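Local coordinates for protein TBC1 domain family member 22A (Homo sapiens, PDB 2QFZ) that probably acts as a GTPase-activating protein for Rab-family GTPases through its TBC domain, forms homodimers and binds 14-3-3 proteins, at residues Val240-Phe245 with Ala287-Trp292; Lys294-Glu299 with Gln303-Phe308. One frame throughout, in Å; residues are numbered along the deposited sequence.

Interaction 1. Residues Val240-Phe245 with Ala287-Trp292; sequences VRYLQF and AFLVRW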
ATOM      1  N   VAL A 240     -12.372 -18.921 -15.489  1.00 23.20           N
ATOM      2  CA  VAL A 240     -11.907 -17.688 -14.842  1.00 24.09           C
ATOM      3  C   VAL A 240     -10.423 -17.525 -15.119  1.00 24.90           C
ATOM      4  O   VAL A 240      -9.638 -18.425 -14.800  1.00 30.07           O
ATOM      5  CB  VAL A 240     -12.185 -17.654 -13.296  1.00 26.09           C
ATOM      6  CG1 VAL A 240     -11.681 -16.309 -12.708  1.00 22.93           C
ATOM      7  CG2 VAL A 240     -13.685 -17.852 -13.005  1.00 25.82           C
ATOM      8  N   ARG A 241     -10.057 -16.387 -15.731  1.00 24.48           N
ATOM      9  CA  ARG A 241      -8.668 -16.021 -16.010  1.00 22.24           C
ATOM     10  C   ARG A 241      -8.106 -15.226 -14.836  1.00 20.02           C
ATOM     11  O   ARG A 241      -8.809 -14.415 -14.261  1.00 13.96           O
ATOM     12  CB  ARG A 241      -8.577 -15.131 -17.260  1.00 25.91           C
ATOM     13  CG  ARG A 241      -8.936 -15.830 -18.558  1.00 29.45           C
ATOM     14  CD  ARG A 241      -8.730 -14.929 -19.726  1.00 30.03           C
ATOM     15  NE  ARG A 241      -9.801 -13.922 -19.848  1.00 28.19           N
ATOM     16  CZ  ARG A 241      -9.633 -12.617 -19.761  1.00 24.21           C
ATOM     17  NH1 ARG A 241      -8.430 -12.083 -19.525  1.00 27.45           N
ATOM     18  NH2 ARG A 241     -10.675 -11.836 -19.901  1.00 26.16           N
ATOM     19  N   TYR A 242      -6.831 -15.400 -14.495  1.00 19.17           N
ATOM     20  CA  TYR A 242      -6.315 -14.650 -13.340  1.00 19.43           C
ATOM     21  C   TYR A 242      -6.481 -13.131 -13.491  1.00 14.93           C
ATOM     22  O   TYR A 242      -6.756 -12.455 -12.531  1.00 19.63           O
ATOM     23  CB  TYR A 242      -4.865 -15.016 -13.012  1.00 23.88           C
ATOM     24  CG  TYR A 242      -4.678 -16.393 -12.432  1.00 22.80           C
ATOM     25  CD1 TYR A 242      -4.781 -17.534 -13.239  1.00 21.29           C
ATOM     26  CD2 TYR A 242      -4.310 -16.555 -11.103  1.00 23.88           C
ATOM     27  CE1 TYR A 242      -4.573 -18.790 -12.717  1.00 23.20           C
ATOM     28  CE2 TYR A 242      -4.091 -17.814 -10.561  1.00 23.28           C
ATOM     29  CZ  TYR A 242      -4.223 -18.927 -11.369  1.00 24.54           C
ATOM     30  OH  TYR A 242      -4.007 -20.179 -10.836  1.00 25.88           O
ATOM     31  N   LEU A 243      -6.388 -12.619 -14.709  1.00 18.53           N
ATOM     32  CA  LEU A 243      -6.429 -11.182 -14.959  1.00 24.01           C
ATOM     33  C   LEU A 243      -7.748 -10.567 -14.592  1.00 20.71           C
ATOM     34  O   LEU A 243      -7.796  -9.378 -14.214  1.00 18.25           O
ATOM     35  CB  LEU A 243      -6.137 -10.891 -16.426  1.00 26.16           C
ATOM     36  CG  LEU A 243      -5.741  -9.485 -16.866  1.00 28.05           C
ATOM     37  CD1 LEU A 243      -4.442  -9.031 -16.211  1.00 30.72           C
ATOM     38  CD2 LEU A 243      -5.585  -9.503 -18.393  1.00 29.72           C
ATOM     39  N   GLN A 244      -8.825 -11.363 -14.636  1.00 20.98           N
ATOM     40  CA  GLN A 244     -10.161 -10.843 -14.323  1.00 19.39           C
ATOM     41  C   GLN A 244     -10.358 -10.441 -12.871  1.00 20.05           C
ATOM     42  O   GLN A 244     -11.219  -9.624 -12.579  1.00 23.77           O
ATOM     43  CB  GLN A 244     -11.245 -11.836 -14.742  1.00 19.31           C
ATOM     44  CG  GLN A 244     -11.237 -12.138 -16.247  1.00 21.53           C
ATOM     45  CD  GLN A 244     -12.283 -13.168 -16.650  1.00 20.42           C
ATOM     46  OE1 GLN A 244     -12.084 -14.360 -16.471  1.00 24.10           O
ATOM     47  NE2 GLN A 244     -13.396 -12.699 -17.216  1.00 21.37           N
ATOM     48  N   PHE A 245      -9.598 -11.035 -11.959  1.00 18.06           N
ATOM     49  CA  PHE A 245      -9.699 -10.699 -10.531  1.00 19.79           C
ATOM     50  C   PHE A 245      -8.396 -10.141  -9.978  1.00 19.23           C
ATOM     51  O   PHE A 245      -8.420  -9.238  -9.164  1.00 29.41           O
ATOM     52  CB  PHE A 245     -10.232 -11.896  -9.673  1.00 15.90           C
ATOM     53  CG  PHE A 245      -9.307 -13.094  -9.633  1.00 16.48           C
ATOM     54  CD1 PHE A 245      -8.278 -13.183  -8.720  1.00 16.69           C
ATOM     55  CD2 PHE A 245      -9.460 -14.111 -10.526  1.00 14.47           C
ATOM     56  CE1 PHE A 245      -7.425 -14.279  -8.718  1.00 19.21           C
ATOM     57  CE2 PHE A 245      -8.613 -15.197 -10.527  1.00 16.87           C
ATOM     58  CZ  PHE A 245      -7.602 -15.286  -9.627  1.00 16.64           C
ATOM     59  N   ALA A 287      -0.970 -16.631  -1.452  1.00 22.60           N
ATOM     60  CA  ALA A 287      -1.558 -17.018  -0.157  1.00 23.09           C
ATOM     61  C   ALA A 287      -3.008 -16.528   0.035  1.00 22.81           C
ATOM     62  O   ALA A 287      -3.863 -17.225   0.621  1.00 22.75           O
ATOM     63  CB  ALA A 287      -0.659 -16.576   0.990  1.00 22.37           C
ATOM     64  N   PHE A 288      -3.310 -15.350  -0.473  1.00 16.06           N
ATOM     65  CA  PHE A 288      -4.661 -14.809  -0.368  1.00 18.63           C
ATOM     66  C   PHE A 288      -5.648 -15.676  -1.157  1.00 23.23           C
ATOM     67  O   PHE A 288      -6.733 -16.021  -0.665  1.00 23.63           O
ATOM     68  CB  PHE A 288      -4.668 -13.362  -0.869  1.00 17.68           C
ATOM     69  CG  PHE A 288      -5.884 -12.604  -0.560  1.00 17.29           C
ATOM     70  CD1 PHE A 288      -6.313 -12.429   0.754  1.00 18.56           C
ATOM     71  CD2 PHE A 288      -6.613 -12.015  -1.578  1.00 16.17           C
ATOM     72  CE1 PHE A 288      -7.458 -11.666   1.048  1.00 17.45           C
ATOM     73  CE2 PHE A 288      -7.759 -11.247  -1.291  1.00 19.15           C
ATOM     74  CZ  PHE A 288      -8.181 -11.077   0.004  1.00 18.32           C
ATOM     75  N   LEU A 289      -5.256 -16.058  -2.364  1.00 24.27           N
ATOM     76  CA  LEU A 289      -6.080 -16.933  -3.174  1.00 29.21           C
ATOM     77  C   LEU A 289      -6.342 -18.317  -2.507  1.00 30.82           C
ATOM     78  O   LEU A 289      -7.496 -18.763  -2.408  1.00 30.76           O
ATOM     79  CB  LEU A 289      -5.459 -17.076  -4.576  1.00 30.85           C
ATOM     80  CG  LEU A 289      -6.289 -17.750  -5.662  1.00 30.32           C
ATOM     81  CD1 LEU A 289      -7.610 -17.066  -5.927  1.00 26.66           C
ATOM     82  CD2 LEU A 289      -5.441 -17.808  -6.922  1.00 30.81           C
ATOM     83  N   VAL A 290      -5.291 -18.967  -2.029  1.00 28.99           N
ATOM     84  CA  VAL A 290      -5.415 -20.320  -1.548  1.00 30.79           C
ATOM     85  C   VAL A 290      -5.965 -20.392  -0.128  1.00 32.61           C
ATOM     86  O   VAL A 290      -6.384 -21.458   0.274  1.00 28.56           O
ATOM     87  CB  VAL A 290      -4.123 -21.201  -1.763  1.00 31.77           C
ATOM     88  CG1 VAL A 290      -3.765 -21.264  -3.254  1.00 37.33           C
ATOM     89  CG2 VAL A 290      -2.931 -20.764  -0.937  1.00 34.47           C
ATOM     90  N   ARG A 291      -6.026 -19.251   0.580  1.00 29.06           N
ATOM     91  CA  ARG A 291      -6.780 -19.102   1.831  1.00 30.04           C
ATOM     92  C   ARG A 291      -8.256 -19.510   1.652  1.00 31.96           C
ATOM     93  O   ARG A 291      -8.839 -20.122   2.549  1.00 31.02           O
ATOM     94  CB  ARG A 291      -6.637 -17.663   2.382  1.00 33.17           C
ATOM     95  CG  ARG A 291      -7.683 -17.180   3.413  1.00 35.28           C
ATOM     96  CD  ARG A 291      -7.491 -17.756   4.834  1.00 38.32           C
ATOM     97  NE  ARG A 291      -8.579 -17.301   5.718  1.00 39.27           N
ATOM     98  CZ  ARG A 291      -9.797 -17.859   5.798  1.00 41.66           C
ATOM     99  NH1 ARG A 291     -10.121 -18.913   5.057  1.00 41.84           N
ATOM    100  NH2 ARG A 291     -10.703 -17.366   6.631  1.00 42.05           N
ATOM    101  N   TRP A 292      -8.854 -19.227   0.490  1.00 31.93           N
ATOM    102  CA  TRP A 292     -10.267 -19.658   0.261  1.00 31.31           C
ATOM    103  C   TRP A 292     -10.379 -20.795  -0.710  1.00 26.48           C
ATOM    104  O   TRP A 292     -11.356 -20.898  -1.454  1.00 29.95           O
ATOM    105  CB  TRP A 292     -11.113 -18.503  -0.206  1.00 34.89           C
ATOM    106  CG  TRP A 292     -11.436 -17.564   0.905  1.00 37.40           C
ATOM    107  CD1 TRP A 292     -12.418 -17.709   1.870  1.00 37.24           C
ATOM    108  CD2 TRP A 292     -10.782 -16.352   1.184  1.00 34.50           C
ATOM    109  NE1 TRP A 292     -12.404 -16.647   2.718  1.00 36.98           N
ATOM    110  CE2 TRP A 292     -11.403 -15.795   2.323  1.00 38.37           C
ATOM    111  CE3 TRP A 292      -9.719 -15.683   0.595  1.00 34.06           C
ATOM    112  CZ2 TRP A 292     -11.002 -14.594   2.859  1.00 36.73           C
ATOM    113  CZ3 TRP A 292      -9.333 -14.506   1.117  1.00 36.13           C
ATOM    114  CH2 TRP A 292      -9.959 -13.966   2.255  1.00 36.51           C
TER
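Leu-289 meets two aromatic rings with one methyl group each: CD1 goes to Phe-245 and CD2 to Tyr-242. A forked side chain can serve two partners at once, and here each branch has its own. CD1 lies 3.9 Å from Phe-245 CE1, with CZ of the same ring only slightly farther off, while CD2 stands 3.9 Å from Tyr-242 CE2. The leucine crosses both aromatic side chains at about a right angle, and both approaches to the rings are slanted. With CG of Leu-289 anti to the backbone N (chi1 -169°), the fork spans the distance between the backbones, whose nearest CA atoms, those of Phe-245 and Leu-289, are 10.3 Å apart.

Both rings have further partners. Tyr-242 O sits over the centre of the Phe-245 ring, 3.7 Å above its plane, and Trp-249 meets that ring edge-to-face. The hydroxyl of Tyr-242 is hydrogen-bonded to His-232 ND1, which supplies a partner for the polar end of a buried side chain. Arg-241 N donates to a lone pair of Gln-244 OE1 in a nearly straight bond of 3.0 Å. Leu-309 touches both Phe-245 and Leu-289, bringing helix 302-309 against the same cluster. The leucine thus joins helices 242-251 and 276-291, far apart in sequence, in a buried helix-helix contact of the all-helical TBC domain.

Interaction 2. Residues Lys294-Glu299 with Gln303-Phe308; sequences KEILEE and QELLLF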
ATOM      1  N   LYS A 294     -11.217 -23.729  -0.295  1.00 35.69           N
ATOM      2  CA  LYS A 294     -12.427 -24.531  -0.017  1.00 33.12           C
ATOM      3  C   LYS A 294     -13.662 -23.949  -0.690  1.00 31.60           C
ATOM      4  O   LYS A 294     -14.363 -24.641  -1.420  1.00 31.60           O
ATOM      5  CB  LYS A 294     -12.658 -24.613   1.512  1.00 37.73           C
ATOM      6  CG  LYS A 294     -14.036 -25.197   1.971  1.00 39.20           C
ATOM      7  N   GLU A 295     -13.926 -22.670  -0.442  1.00 29.99           N
ATOM      8  CA  GLU A 295     -15.007 -21.966  -1.112  1.00 27.95           C
ATOM      9  C   GLU A 295     -14.851 -21.842  -2.662  1.00 26.58           C
ATOM     10  O   GLU A 295     -15.848 -21.838  -3.359  1.00 29.61           O
ATOM     11  CB  GLU A 295     -15.182 -20.580  -0.499  1.00 33.95           C
ATOM     12  CG  GLU A 295     -15.626 -20.585   0.968  1.00 35.60           C
ATOM     13  CD  GLU A 295     -14.492 -20.451   1.987  1.00 40.45           C
ATOM     14  OE1 GLU A 295     -13.391 -21.020   1.789  1.00 39.59           O
ATOM     15  OE2 GLU A 295     -14.726 -19.765   3.017  1.00 46.13           O
ATOM     16  N   ILE A 296     -13.616 -21.723  -3.171  1.00 22.91           N
ATOM     17  CA  ILE A 296     -13.321 -21.715  -4.614  1.00 22.93           C
ATOM     18  C   ILE A 296     -13.691 -23.046  -5.278  1.00 23.32           C
ATOM     19  O   ILE A 296     -14.412 -23.082  -6.249  1.00 25.88           O
ATOM     20  CB  ILE A 296     -11.794 -21.425  -4.910  1.00 21.76           C
ATOM     21  CG1 ILE A 296     -11.438 -19.969  -4.645  1.00 24.41           C
ATOM     22  CG2 ILE A 296     -11.403 -21.777  -6.374  1.00 24.42           C
ATOM     23  CD1 ILE A 296      -9.904 -19.696  -4.623  1.00 20.96           C
ATOM     24  N   LEU A 297     -13.156 -24.125  -4.747  1.00 23.72           N
ATOM     25  CA  LEU A 297     -13.384 -25.466  -5.250  1.00 27.12           C
ATOM     26  C   LEU A 297     -14.845 -25.997  -5.136  1.00 30.10           C
ATOM     27  O   LEU A 297     -15.229 -26.899  -5.885  1.00 31.73           O
ATOM     28  CB  LEU A 297     -12.430 -26.414  -4.545  1.00 27.08           C
ATOM     29  CG  LEU A 297     -10.935 -26.196  -4.881  1.00 28.90           C
ATOM     30  CD1 LEU A 297     -10.014 -26.880  -3.820  1.00 28.68           C
ATOM     31  CD2 LEU A 297     -10.627 -26.705  -6.252  1.00 28.56           C
ATOM     32  N   GLU A 298     -15.638 -25.415  -4.231  1.00 29.11           N
ATOM     33  CA  GLU A 298     -17.052 -25.725  -4.086  1.00 30.94           C
ATOM     34  C   GLU A 298     -17.911 -24.911  -5.048  1.00 35.17           C
ATOM     35  O   GLU A 298     -19.061 -25.286  -5.332  1.00 32.92           O
ATOM     36  CB  GLU A 298     -17.517 -25.400  -2.667  1.00 28.68           C
ATOM     37  N   GLU A 299     -17.366 -23.787  -5.532  1.00 33.92           N
ATOM     38  CA  GLU A 299     -18.076 -22.924  -6.460  1.00 34.02           C
ATOM     39  C   GLU A 299     -17.916 -23.413  -7.899  1.00 34.86           C
ATOM     40  O   GLU A 299     -16.805 -23.497  -8.406  1.00 36.46           O
ATOM     41  CB  GLU A 299     -17.572 -21.479  -6.323  1.00 33.59           C
ATOM     42  CG  GLU A 299     -18.338 -20.498  -7.128  1.00 32.95           C
ATOM     43  CD  GLU A 299     -19.800 -20.518  -6.802  1.00 36.37           C
ATOM     44  OE1 GLU A 299     -20.180 -19.926  -5.762  1.00 40.83           O
ATOM     45  OE2 GLU A 299     -20.576 -21.123  -7.581  1.00 36.64           O
ATOM     46  N   GLN A 303     -20.045 -17.166 -13.034  1.00 32.43           N
ATOM     47  CA  GLN A 303     -20.425 -15.790 -12.624  1.00 31.79           C
ATOM     48  C   GLN A 303     -20.219 -15.554 -11.119  1.00 27.34           C
ATOM     49  O   GLN A 303     -19.692 -14.526 -10.702  1.00 26.68           O
ATOM     50  CB  GLN A 303     -21.895 -15.518 -13.003  1.00 33.09           C
ATOM     51  CG  GLN A 303     -22.386 -14.070 -12.798  1.00 36.15           C
ATOM     52  CD  GLN A 303     -23.940 -13.954 -12.794  1.00 39.32           C
ATOM     53  OE1 GLN A 303     -24.666 -14.944 -12.987  1.00 40.53           O
ATOM     54  NE2 GLN A 303     -24.435 -12.732 -12.571  1.00 43.47           N
ATOM     55  N   GLU A 304     -20.670 -16.500 -10.309  1.00 24.62           N
ATOM     56  CA  GLU A 304     -20.514 -16.413  -8.861  1.00 24.25           C
ATOM     57  C   GLU A 304     -19.085 -16.654  -8.422  1.00 20.37           C
ATOM     58  O   GLU A 304     -18.680 -16.114  -7.409  1.00 20.97           O
ATOM     59  CB  GLU A 304     -21.452 -17.406  -8.148  1.00 25.58           C
ATOM     60  CG  GLU A 304     -22.915 -17.058  -8.256  1.00 26.76           C
ATOM     61  CD  GLU A 304     -23.813 -17.890  -7.324  1.00 27.96           C
ATOM     62  OE1 GLU A 304     -24.993 -17.553  -7.174  1.00 29.06           O
ATOM     63  OE2 GLU A 304     -23.350 -18.880  -6.738  1.00 30.56           O
ATOM     64  N   LEU A 305     -18.337 -17.491  -9.161  1.00 20.76           N
ATOM     65  CA  LEU A 305     -16.914 -17.727  -8.887  1.00 24.26           C
ATOM     66  C   LEU A 305     -16.077 -16.442  -9.041  1.00 24.68           C
ATOM     67  O   LEU A 305     -15.336 -16.051  -8.137  1.00 20.77           O
ATOM     68  CB  LEU A 305     -16.338 -18.806  -9.805  1.00 23.48           C
ATOM     69  CG  LEU A 305     -14.861 -19.148  -9.570  1.00 24.05           C
ATOM     70  CD1 LEU A 305     -14.555 -19.436  -8.103  1.00 27.89           C
ATOM     71  CD2 LEU A 305     -14.378 -20.331 -10.492  1.00 23.98           C
ATOM     72  N   LEU A 306     -16.205 -15.807 -10.192  1.00 24.26           N
ATOM     73  CA  LEU A 306     -15.600 -14.499 -10.409  1.00 23.70           C
ATOM     74  C   LEU A 306     -16.089 -13.434  -9.369  1.00 22.64           C
ATOM     75  O   LEU A 306     -15.275 -12.744  -8.804  1.00 17.36           O
ATOM     76  CB  LEU A 306     -15.807 -14.044 -11.876  1.00 21.78           C
ATOM     77  CG  LEU A 306     -15.161 -12.718 -12.290  1.00 22.25           C
ATOM     78  CD1 LEU A 306     -13.682 -12.661 -11.818  1.00 18.56           C
ATOM     79  CD2 LEU A 306     -15.263 -12.497 -13.743  1.00 24.41           C
ATOM     80  N   LEU A 307     -17.390 -13.354  -9.086  1.00 20.81           N
ATOM     81  CA  LEU A 307     -17.918 -12.424  -8.056  1.00 25.01           C
ATOM     82  C   LEU A 307     -17.296 -12.587  -6.697  1.00 23.45           C
ATOM     83  O   LEU A 307     -17.002 -11.596  -6.065  1.00 22.89           O
ATOM     84  CB  LEU A 307     -19.435 -12.511  -7.886  1.00 27.45           C
ATOM     85  CG  LEU A 307     -20.205 -11.869  -9.048  1.00 33.53           C
ATOM     86  CD1 LEU A 307     -21.564 -12.574  -9.188  1.00 35.55           C
ATOM     87  CD2 LEU A 307     -20.371 -10.337  -8.896  1.00 33.80           C
ATOM     88  N   PHE A 308     -17.123 -13.841  -6.274  1.00 22.98           N
ATOM     89  CA  PHE A 308     -16.498 -14.222  -5.006  1.00 25.38           C
ATOM     90  C   PHE A 308     -15.017 -13.769  -4.953  1.00 26.36           C
ATOM     91  O   PHE A 308     -14.588 -13.163  -3.989  1.00 25.04           O
ATOM     92  CB  PHE A 308     -16.590 -15.761  -4.827  1.00 23.93           C
ATOM     93  CG  PHE A 308     -15.966 -16.266  -3.567  1.00 25.54           C
ATOM     94  CD1 PHE A 308     -16.567 -16.026  -2.329  1.00 24.61           C
ATOM     95  CD2 PHE A 308     -14.779 -17.001  -3.597  1.00 26.53           C
ATOM     96  CE1 PHE A 308     -15.988 -16.488  -1.153  1.00 25.11           C
ATOM     97  CE2 PHE A 308     -14.191 -17.455  -2.413  1.00 25.97           C
ATOM     98  CZ  PHE A 308     -14.829 -17.203  -1.181  1.00 23.96           C
TER
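The backbone N of Glu-299 is shared by two carbonyls, bonding to Ile-296 O at 3.1 Å and weakly to Glu-295 O. From there the side chain turns to the second helix. Its CG, anti to the backbone N (chi1 -174°), settles against the main chain of Leu-305, 3.6 Å from CA, and the bend at chi2 leads the carboxylate on to Glu-304 CB. Glu-299 OE2 is hydrogen-bonded to Asp-301 N, and Asp-301 OD2 in turn accepts Glu-304 N.

Helices 293-298 and 302-309 thus form an antiparallel helical hairpin of the TBC domain, the axes of the short segments 10.3 Å apart at closest and inclined at 163°. The close return brings like charges together: Glu-299 OE1 and Glu-304 OE2 are 3.5 Å apart without a bond, their carboxylates nearly perpendicular, and this proximity may favour proton uptake by one of them. With an alanine here in place of Glu-299, Asp-301 N would probably lose its carboxylate mate and the backbone at Leu-305 its aliphatic cover.

Farther along, Phe-308 reaches across to the first helix. Glu-295 CB comes obliquely to its CZ at 3.5 Å, whereas Ile-296 CG1 lies at the ring edge, near the plane, 4.3 Å from CE2. Leu-305 CD1 rests 4.3 Å from Ile-296 CG2, and His-234 of helix 229-237 touches both of these aliphatic side chains.

How the interactions relate
Interactions 1 and 2 follow in series along the chain, with centres about 10 Å apart, and illustrate how near and distant helices of the chain share one packed region. Helix 276-291 leads directly into helix 293-298, and Ile-296 CD1 turns back to within 3.4 Å of Leu-289 O. The other three junctions run to helix 302-309: Val-240 CG2 lies 3.6 Å from Leu-305 CD2, while Gln-244 CB meets Leu-306 CD1 and Trp-292 CD1 meets Phe-308 CZ, each at 3.9 Å. The hairpin of interaction 2 therefore touches both segments of interaction 1, 240-245 and 287-292. The two centres, about 19 and 26 Å from the chain centre, lie on the same side of it.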